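Local coordinates for delta-aminolevulinic acid dehydratase (Toxoplasma gondii ME49, PDB 3OBK), which catalyses the asymmetric condensation of two 5-aminolevulinic acid molecules to porphobilinogen, an early step in tetrapyrrole biosynthesis, at residues A[154-159]-A[184-189]; A[247-252]-A[273-278]. All blocks are in the same frame, centred on the assembly; numbering follows the deposited sequence.

Interactions 1 and 2 follow one another along the chain, their centres about 21 Å apart, and approach each other at a bound magnesium ion. Glu252 of interaction 2 ligates the metal directly, while the nearest atom of the Asp187 side chain, in interaction 1, is about 4 Å from the ion. The two contacts touch where Met185 CE packs 4.3 Å from Glu252 CD. The second subunit adds to both, through Arg24 at interaction 1 and Arg27 at interaction 2. Bound porphobilinogen lies about 9 Å from the Met186 side chain (nearest atoms). The metal site is thus a meeting point of loop, helix and subunit interface.

Interaction 1: A[154-159]-A[184-189]; sequences GKIVND and DMMDGR
Asn158 holds Asp187 by its main chain, with a single side-chain amide pairing with both backbone groups of one residue. Asp187 N donates to Asn158 OD1 over 2.8 Å, in the carbonyl plane and on a lone pair, and Asn158 ND2 returns a bond of 3.0 Å to Asp187 O, only 2° out of the amide plane. Asn158 CG lies anti to its own backbone N (chi1 -161°), which carries the amide across to the loop. The rotation of the amide is further fixed by a third bond, from Asn158 ND2 to Asp159 OD1, and Arg24 of the second subunit also donates to Asn158 OD1. Next to these bonds, Met186 CB lies 3.5 Å from Asn158 OD1.

The neighbouring part is apolar and packed as well: the Met186 side chain crosses that of Ile156 at about a right angle, Met186 CE meets Ile156 CG2 at 3.7 Å, and Tyr239 packs on both. The loose, solvent side is at exposed Gly154 and Lys155, which do not touch segment 184-189.

On the loop side, Asp184 OD2 accepts from Met186 N (2.8 Å), while Asp184 OD1 forms a salt bridge with Arg189 NE (2.8 Å). Asp187 OD2 turns to Arg24 N of the second subunit. The bond from Met186 N closes an Asx turn, here in the loop that links strand 179-182 to helix 189-199 of the TIM barrel.

Interaction 2: A[247-252]-A[273-278]; sequences REAERE and LDVLAK. With MG (magnesium ion), chain I.
Ala249 and Val275 make the close apolar contact between helices 247-258 and 273-282: Ala249 CB meets Val275 CG1 at 3.5 Å. The valine branch that touches is the one anti to its backbone N (chi1 177°), and Cys212 and Tyr214 pack against both residues.

Alongside, Lys278 can be traced outward past the carboxylate of Glu250. Lys278 CB points toward helix 247-258 yet remains 5.3 Å from Glu250 OE1. Lys278 CG comes nearest, 3.9 Å from Glu250 OE1, so the oxygen rests beside the aliphatic stem. The chain then bends at chi2 and chi3, and Lys278 CD and Lys278 CE both pass Glu250 OE1 at 4.4 Å. At the tip, Lys278 NZ is 5.8 Å from Glu250 OE1, so any attraction between the two charges is probably long-range. NZ instead forms salt bridges with Glu281 of its own chain and with Glu281 of the second subunit.

Three residues after Ala249, Glu252 bends at chi2 (-85°) and delivers Glu252 OE1 to magnesium at 1.9 Å. Five waters complete a roughly octahedral shell, while Glu252 OE2 is salt-bridged to Arg27 of the second subunit. The packing is that of successive outer helices of a TIM barrel, joined through strand 263-267; the hydrated magnesium at the subunit interface is consistent with the allosteric metal site of related porphobilinogen synthases.

Interaction 1: A[154-159]-A[184-189]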
ATOM      1  N   GLY A 154     -40.929 -17.273  11.925  1.00 27.36           N
ATOM      2  CA  GLY A 154     -40.931 -16.095  11.057  1.00 26.43           C
ATOM      3  C   GLY A 154     -39.565 -15.731  10.480  1.00 25.53           C
ATOM      4  O   GLY A 154     -39.437 -14.708   9.824  1.00 24.72           O
ATOM      5  N   LYS A 155     -38.553 -16.570  10.717  1.00 25.12           N
ATOM      6  CA  LYS A 155     -37.246 -16.408  10.103  1.00 24.35           C
ATOM      7  C   LYS A 155     -37.299 -16.766   8.618  1.00 23.26           C
ATOM      8  O   LYS A 155     -38.021 -17.681   8.199  1.00 22.44           O
ATOM      9  CB  LYS A 155     -36.180 -17.291  10.791  1.00 25.10           C
ATOM     10  CG  LYS A 155     -35.512 -16.695  12.061  1.00 26.86           C
ATOM     11  CD  LYS A 155     -34.748 -17.765  12.853  1.00 30.33           C
ATOM     12  CE  LYS A 155     -34.399 -17.358  14.326  1.00 32.15           C
ATOM     13  NZ  LYS A 155     -33.902 -18.525  15.189  1.00 31.20           N
ATOM     14  N   ILE A 156     -36.516 -16.028   7.841  1.00 21.89           N
ATOM     15  CA  ILE A 156     -36.233 -16.368   6.466  1.00 21.19           C
ATOM     16  C   ILE A 156     -35.095 -17.379   6.464  1.00 20.71           C
ATOM     17  O   ILE A 156     -33.946 -17.013   6.608  1.00 21.01           O
ATOM     18  CB  ILE A 156     -35.811 -15.121   5.653  1.00 20.96           C
ATOM     19  CG1 ILE A 156     -37.011 -14.154   5.483  1.00 20.49           C
ATOM     20  CG2 ILE A 156     -35.269 -15.553   4.296  1.00 20.21           C
ATOM     21  CD1 ILE A 156     -37.365 -13.290   6.702  1.00 19.07           C
ATOM     22  N   VAL A 157     -35.418 -18.648   6.281  1.00 20.56           N
ATOM     23  CA  VAL A 157     -34.457 -19.728   6.490  1.00 20.08           C
ATOM     24  C   VAL A 157     -33.537 -19.865   5.309  1.00 18.79           C
ATOM     25  O   VAL A 157     -33.985 -19.985   4.175  1.00 18.61           O
ATOM     26  CB  VAL A 157     -35.143 -21.101   6.809  1.00 20.95           C
ATOM     27  CG1 VAL A 157     -36.046 -20.960   8.027  1.00 21.09           C
ATOM     28  CG2 VAL A 157     -35.909 -21.641   5.633  1.00 20.51           C
ATOM     29  N   ASN A 158     -32.241 -19.853   5.602  1.00 17.81           N
ATOM     30  CA  ASN A 158     -31.232 -19.675   4.587  1.00 16.64           C
ATOM     31  C   ASN A 158     -31.103 -20.809   3.594  1.00 16.25           C
ATOM     32  O   ASN A 158     -31.244 -20.605   2.391  1.00 15.58           O
ATOM     33  CB  ASN A 158     -29.872 -19.453   5.213  1.00 16.33           C
ATOM     34  CG  ASN A 158     -28.910 -18.828   4.241  1.00 16.10           C
ATOM     35  OD1 ASN A 158     -28.926 -17.605   4.064  1.00 15.92           O
ATOM     36  ND2 ASN A 158     -28.092 -19.654   3.570  1.00 12.75           N
ATOM     37  N   ASP A 159     -30.806 -21.988   4.105  1.00 16.08           N
ATOM     38  CA  ASP A 159     -30.359 -23.080   3.274  1.00 16.69           C
ATOM     39  C   ASP A 159     -31.479 -23.685   2.437  1.00 16.63           C
ATOM     40  O   ASP A 159     -31.274 -24.108   1.303  1.00 16.11           O
ATOM     41  CB  ASP A 159     -29.747 -24.159   4.165  1.00 17.58           C
ATOM     42  CG  ASP A 159     -28.517 -23.665   4.918  1.00 17.84           C
ATOM     43  OD1 ASP A 159     -28.040 -22.529   4.673  1.00 14.68           O
ATOM     44  OD2 ASP A 159     -28.036 -24.445   5.759  1.00 19.16           O
ATOM     45  N   ASP A 184     -31.145 -12.172  -3.620  1.00 16.06           N
ATOM     46  CA  ASP A 184     -31.776 -12.713  -2.416  1.00 15.97           C
ATOM     47  C   ASP A 184     -31.073 -12.401  -1.119  1.00 15.58           C
ATOM     48  O   ASP A 184     -31.721 -12.344  -0.087  1.00 15.58           O
ATOM     49  CB  ASP A 184     -31.804 -14.234  -2.529  1.00 16.74           C
ATOM     50  CG  ASP A 184     -30.450 -14.799  -2.907  1.00 17.19           C
ATOM     51  OD1 ASP A 184     -30.047 -14.598  -4.076  1.00 16.13           O
ATOM     52  OD2 ASP A 184     -29.788 -15.403  -2.029  1.00 16.98           O
ATOM     53  N   MET A 185     -29.745 -12.280  -1.177  1.00 14.88           N
ATOM     54  CA  MET A 185     -28.872 -12.066  -0.027  1.00 13.92           C
ATOM     55  C   MET A 185     -28.875 -13.214   0.997  1.00 14.35           C
ATOM     56  O   MET A 185     -28.579 -13.025   2.193  1.00 14.39           O
ATOM     57  CB  MET A 185     -29.139 -10.704   0.602  1.00 13.46           C
ATOM     58  CG  MET A 185     -28.704  -9.531  -0.273  1.00 14.01           C
ATOM     59  SD  MET A 185     -26.918  -9.402  -0.578  1.00 16.84           S
ATOM     60  CE  MET A 185     -26.357  -8.715   0.963  1.00 12.81           C
ATOM     61  N   MET A 186     -29.159 -14.427   0.527  1.00 14.46           N
ATOM     62  CA  MET A 186     -28.936 -15.609   1.346  1.00 14.87           C
ATOM     63  C   MET A 186     -27.459 -15.839   1.367  1.00 14.81           C
ATOM     64  O   MET A 186     -26.765 -15.472   0.436  1.00 15.10           O
ATOM     65  CB  MET A 186     -29.628 -16.833   0.771  1.00 15.15           C
ATOM     66  CG  MET A 186     -31.151 -16.716   0.740  1.00 16.16           C
ATOM     67  SD  MET A 186     -31.885 -16.418   2.365  1.00 15.85           S
ATOM     68  CE  MET A 186     -32.159 -14.633   2.457  1.00 11.60           C
ATOM     69  N   ASP A 187     -26.966 -16.432   2.436  1.00 15.05           N
ATOM     70  CA  ASP A 187     -25.577 -16.761   2.518  1.00 15.31           C
ATOM     71  C   ASP A 187     -25.265 -17.938   1.631  1.00 15.48           C
ATOM     72  O   ASP A 187     -25.982 -18.921   1.625  1.00 15.72           O
ATOM     73  CB  ASP A 187     -25.210 -17.082   3.955  1.00 15.75           C
ATOM     74  CG  ASP A 187     -25.090 -15.848   4.787  1.00 16.62           C
ATOM     75  OD1 ASP A 187     -24.764 -14.796   4.207  1.00 16.80           O
ATOM     76  OD2 ASP A 187     -25.351 -15.913   6.008  1.00 18.03           O
ATOM     77  N   GLY A 188     -24.195 -17.825   0.861  1.00 15.77           N
ATOM     78  CA  GLY A 188     -23.694 -18.973   0.111  1.00 16.35           C
ATOM     79  C   GLY A 188     -24.436 -19.325  -1.154  1.00 15.86           C
ATOM     80  O   GLY A 188     -24.100 -20.300  -1.790  1.00 16.26           O
ATOM     81  N   ARG A 189     -25.414 -18.528  -1.565  1.00 15.74           N
ATOM     82  CA  ARG A 189     -26.185 -18.911  -2.755  1.00 15.85           C
ATOM     83  C   ARG A 189     -25.361 -18.918  -4.042  1.00 15.18           C
ATOM     84  O   ARG A 189     -25.639 -19.730  -4.925  1.00 15.40           O
ATOM     85  CB  ARG A 189     -27.486 -18.074  -2.902  1.00 15.85           C
ATOM     86  CG  ARG A 189     -27.428 -16.781  -3.687  1.00 16.95           C
ATOM     87  CD  ARG A 189     -26.756 -15.638  -2.938  1.00 18.01           C
ATOM     88  NE  ARG A 189     -27.394 -14.366  -3.276  1.00 17.97           N
ATOM     89  CZ  ARG A 189     -26.873 -13.165  -3.049  1.00 18.58           C
ATOM     90  NH1 ARG A 189     -25.681 -13.038  -2.499  1.00 19.22           N
ATOM     91  NH2 ARG A 189     -27.543 -12.072  -3.411  1.00 18.93           N
TER

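Interaction 2: A[247-252]-A[273-278]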
ATOM      1  N   ARG A 247     -17.385  -1.710   5.612  1.00 15.60           N
ATOM      2  CA  ARG A 247     -16.475  -2.863   5.745  1.00 16.86           C
ATOM      3  C   ARG A 247     -17.162  -4.203   5.408  1.00 16.91           C
ATOM      4  O   ARG A 247     -16.597  -5.084   4.729  1.00 16.62           O
ATOM      5  CB  ARG A 247     -15.861  -2.867   7.147  1.00 17.68           C
ATOM      6  CG  ARG A 247     -15.105  -4.114   7.541  1.00 21.40           C
ATOM      7  CD  ARG A 247     -14.888  -4.171   9.091  1.00 26.11           C
ATOM      8  NE  ARG A 247     -16.180  -4.117   9.800  1.00 29.00           N
ATOM      9  CZ  ARG A 247     -16.338  -3.909  11.105  1.00 30.30           C
ATOM     10  NH1 ARG A 247     -17.573  -3.866  11.626  1.00 29.33           N
ATOM     11  NH2 ARG A 247     -15.270  -3.744  11.889  1.00 30.93           N
ATOM     12  N   GLU A 248     -18.399  -4.350   5.864  1.00 16.89           N
ATOM     13  CA  GLU A 248     -19.186  -5.531   5.540  1.00 16.93           C
ATOM     14  C   GLU A 248     -19.283  -5.757   4.022  1.00 16.52           C
ATOM     15  O   GLU A 248     -19.317  -6.893   3.571  1.00 16.57           O
ATOM     16  CB  GLU A 248     -20.587  -5.403   6.159  1.00 17.04           C
ATOM     17  CG  GLU A 248     -21.395  -6.652   6.163  1.00 17.10           C
ATOM     18  CD  GLU A 248     -22.804  -6.449   6.751  1.00 20.33           C
ATOM     19  OE1 GLU A 248     -23.191  -5.296   7.115  1.00 19.13           O
ATOM     20  OE2 GLU A 248     -23.525  -7.479   6.841  1.00 21.26           O
ATOM     21  N   ALA A 249     -19.314  -4.691   3.234  1.00 16.83           N
ATOM     22  CA  ALA A 249     -19.411  -4.840   1.764  1.00 17.10           C
ATOM     23  C   ALA A 249     -18.246  -5.659   1.209  1.00 17.11           C
ATOM     24  O   ALA A 249     -18.425  -6.428   0.307  1.00 16.87           O
ATOM     25  CB  ALA A 249     -19.495  -3.497   1.067  1.00 16.42           C
ATOM     26  N   GLU A 250     -17.069  -5.501   1.792  1.00 17.85           N
ATOM     27  CA  GLU A 250     -15.872  -6.221   1.360  1.00 18.96           C
ATOM     28  C   GLU A 250     -15.929  -7.693   1.756  1.00 18.68           C
ATOM     29  O   GLU A 250     -15.470  -8.574   1.038  1.00 18.80           O
ATOM     30  CB  GLU A 250     -14.625  -5.566   1.961  1.00 19.48           C
ATOM     31  CG  GLU A 250     -14.499  -4.077   1.568  1.00 22.78           C
ATOM     32  CD  GLU A 250     -13.301  -3.375   2.247  1.00 28.60           C
ATOM     33  OE1 GLU A 250     -13.536  -2.308   2.900  1.00 29.97           O
ATOM     34  OE2 GLU A 250     -12.148  -3.909   2.129  1.00 30.71           O
ATOM     35  N   ARG A 251     -16.503  -7.968   2.908  1.00 18.40           N
ATOM     36  CA  ARG A 251     -16.730  -9.335   3.282  1.00 18.67           C
ATOM     37  C   ARG A 251     -17.619  -9.998   2.203  1.00 18.01           C
ATOM     38  O   ARG A 251     -17.303 -11.058   1.690  1.00 17.70           O
ATOM     39  CB  ARG A 251     -17.387  -9.375   4.655  1.00 19.14           C
ATOM     40  CG  ARG A 251     -17.174 -10.641   5.399  1.00 19.97           C
ATOM     41  CD  ARG A 251     -17.991 -10.705   6.696  1.00 20.07           C
ATOM     42  NE  ARG A 251     -18.101 -12.099   7.104  1.00 21.11           N
ATOM     43  CZ  ARG A 251     -18.861 -12.555   8.089  1.00 21.74           C
ATOM     44  NH1 ARG A 251     -19.580 -11.718   8.805  1.00 21.56           N
ATOM     45  NH2 ARG A 251     -18.875 -13.866   8.367  1.00 23.39           N
ATOM     46  N   GLU A 252     -18.698  -9.335   1.813  1.00 17.13           N
ATOM     47  CA  GLU A 252     -19.604  -9.940   0.844  1.00 16.80           C
ATOM     48  C   GLU A 252     -18.958 -10.061  -0.535  1.00 16.62           C
ATOM     49  O   GLU A 252     -19.071 -11.108  -1.198  1.00 17.23           O
ATOM     50  CB  GLU A 252     -20.922  -9.168   0.788  1.00 16.61           C
ATOM     51  CG  GLU A 252     -21.781  -9.316   2.099  1.00 17.12           C
ATOM     52  CD  GLU A 252     -22.663 -10.572   2.110  1.00 18.82           C
ATOM     53  OE1 GLU A 252     -22.821 -11.224   1.056  1.00 18.66           O
ATOM     54  OE2 GLU A 252     -23.227 -10.914   3.174  1.00 21.03           O
ATOM     55  N   LEU A 273     -22.388   4.992  -3.917  1.00  8.93           N
ATOM     56  CA  LEU A 273     -21.245   5.148  -4.820  1.00  9.01           C
ATOM     57  C   LEU A 273     -19.952   4.913  -4.069  1.00  9.04           C
ATOM     58  O   LEU A 273     -18.996   4.435  -4.635  1.00  9.95           O
ATOM     59  CB  LEU A 273     -21.248   6.505  -5.538  1.00  9.26           C
ATOM     60  CG  LEU A 273     -22.411   6.873  -6.522  1.00  9.28           C
ATOM     61  CD1 LEU A 273     -22.207   8.253  -7.165  1.00  8.88           C
ATOM     62  CD2 LEU A 273     -22.625   5.786  -7.579  1.00  8.55           C
ATOM     63  N   ASP A 274     -19.934   5.195  -2.776  1.00  9.31           N
ATOM     64  CA  ASP A 274     -18.748   4.875  -1.953  1.00  9.40           C
ATOM     65  C   ASP A 274     -18.470   3.378  -1.888  1.00  9.19           C
ATOM     66  O   ASP A 274     -17.308   2.967  -1.906  1.00 10.71           O
ATOM     67  CB  ASP A 274     -18.840   5.435  -0.520  1.00  8.83           C
ATOM     68  CG  ASP A 274     -20.012   4.901   0.226  1.00  8.77           C
ATOM     69  OD1 ASP A 274     -21.115   4.966  -0.363  1.00 10.53           O
ATOM     70  OD2 ASP A 274     -19.868   4.425   1.380  1.00  8.81           O
ATOM     71  N   VAL A 275     -19.509   2.577  -1.770  1.00  8.53           N
ATOM     72  CA  VAL A 275     -19.328   1.147  -1.702  1.00  8.85           C
ATOM     73  C   VAL A 275     -18.921   0.627  -3.075  1.00  9.12           C
ATOM     74  O   VAL A 275     -18.051  -0.227  -3.196  1.00  9.44           O
ATOM     75  CB  VAL A 275     -20.620   0.469  -1.230  1.00  8.98           C
ATOM     76  CG1 VAL A 275     -20.471  -1.076  -1.215  1.00  8.45           C
ATOM     77  CG2 VAL A 275     -20.983   1.006   0.129  1.00  8.51           C
ATOM     78  N   LEU A 276     -19.560   1.172  -4.105  1.00  9.27           N
ATOM     79  CA  LEU A 276     -19.234   0.859  -5.482  1.00  9.14           C
ATOM     80  C   LEU A 276     -17.760   1.100  -5.737  1.00  9.66           C
ATOM     81  O   LEU A 276     -17.086   0.215  -6.244  1.00 10.71           O
ATOM     82  CB  LEU A 276     -20.097   1.698  -6.441  1.00  8.50           C
ATOM     83  CG  LEU A 276     -19.923   1.498  -7.933  1.00  8.46           C
ATOM     84  CD1 LEU A 276     -20.309   0.095  -8.376  1.00  8.74           C
ATOM     85  CD2 LEU A 276     -20.761   2.526  -8.693  1.00  9.55           C
ATOM     86  N   ALA A 277     -17.251   2.283  -5.385  1.00 10.12           N
ATOM     87  CA  ALA A 277     -15.837   2.614  -5.639  1.00 10.10           C
ATOM     88  C   ALA A 277     -14.915   1.716  -4.852  1.00 10.20           C
ATOM     89  O   ALA A 277     -13.872   1.317  -5.345  1.00  9.54           O
ATOM     90  CB  ALA A 277     -15.526   4.048  -5.335  1.00  9.52           C
ATOM     91  N   LYS A 278     -15.289   1.394  -3.625  1.00 11.10           N
ATOM     92  CA  LYS A 278     -14.377   0.624  -2.781  1.00 11.90           C
ATOM     93  C   LYS A 278     -14.243  -0.791  -3.324  1.00 11.54           C
ATOM     94  O   LYS A 278     -13.135  -1.294  -3.449  1.00 10.75           O
ATOM     95  CB  LYS A 278     -14.817   0.634  -1.331  1.00 12.17           C
ATOM     96  CG  LYS A 278     -13.922  -0.186  -0.405  1.00 16.63           C
ATOM     97  CD  LYS A 278     -12.391   0.117  -0.550  1.00 21.46           C
ATOM     98  CE  LYS A 278     -11.846   1.037   0.556  1.00 24.59           C
ATOM     99  NZ  LYS A 278     -10.624   1.805   0.074  1.00 28.17           N
TER
HETATM  100 MG    MG I 365     -23.290 -12.930   0.421  1.00 16.29          MG
HETATM  101  O   HOH W   1     -23.460 -11.621  -1.553  1.00  8.67           O
HETATM  102  O   HOH W   2     -25.227 -12.227   0.733  1.00  5.53           O
HETATM  103  O   HOH W   3     -23.644 -13.543   2.498  1.00  8.84           O
HETATM  104  O   HOH W   4     -21.432 -13.523  -0.503  1.00  3.99           O
HETATM  105  O   HOH W   5     -24.300 -14.548  -0.228  1.00 11.13           O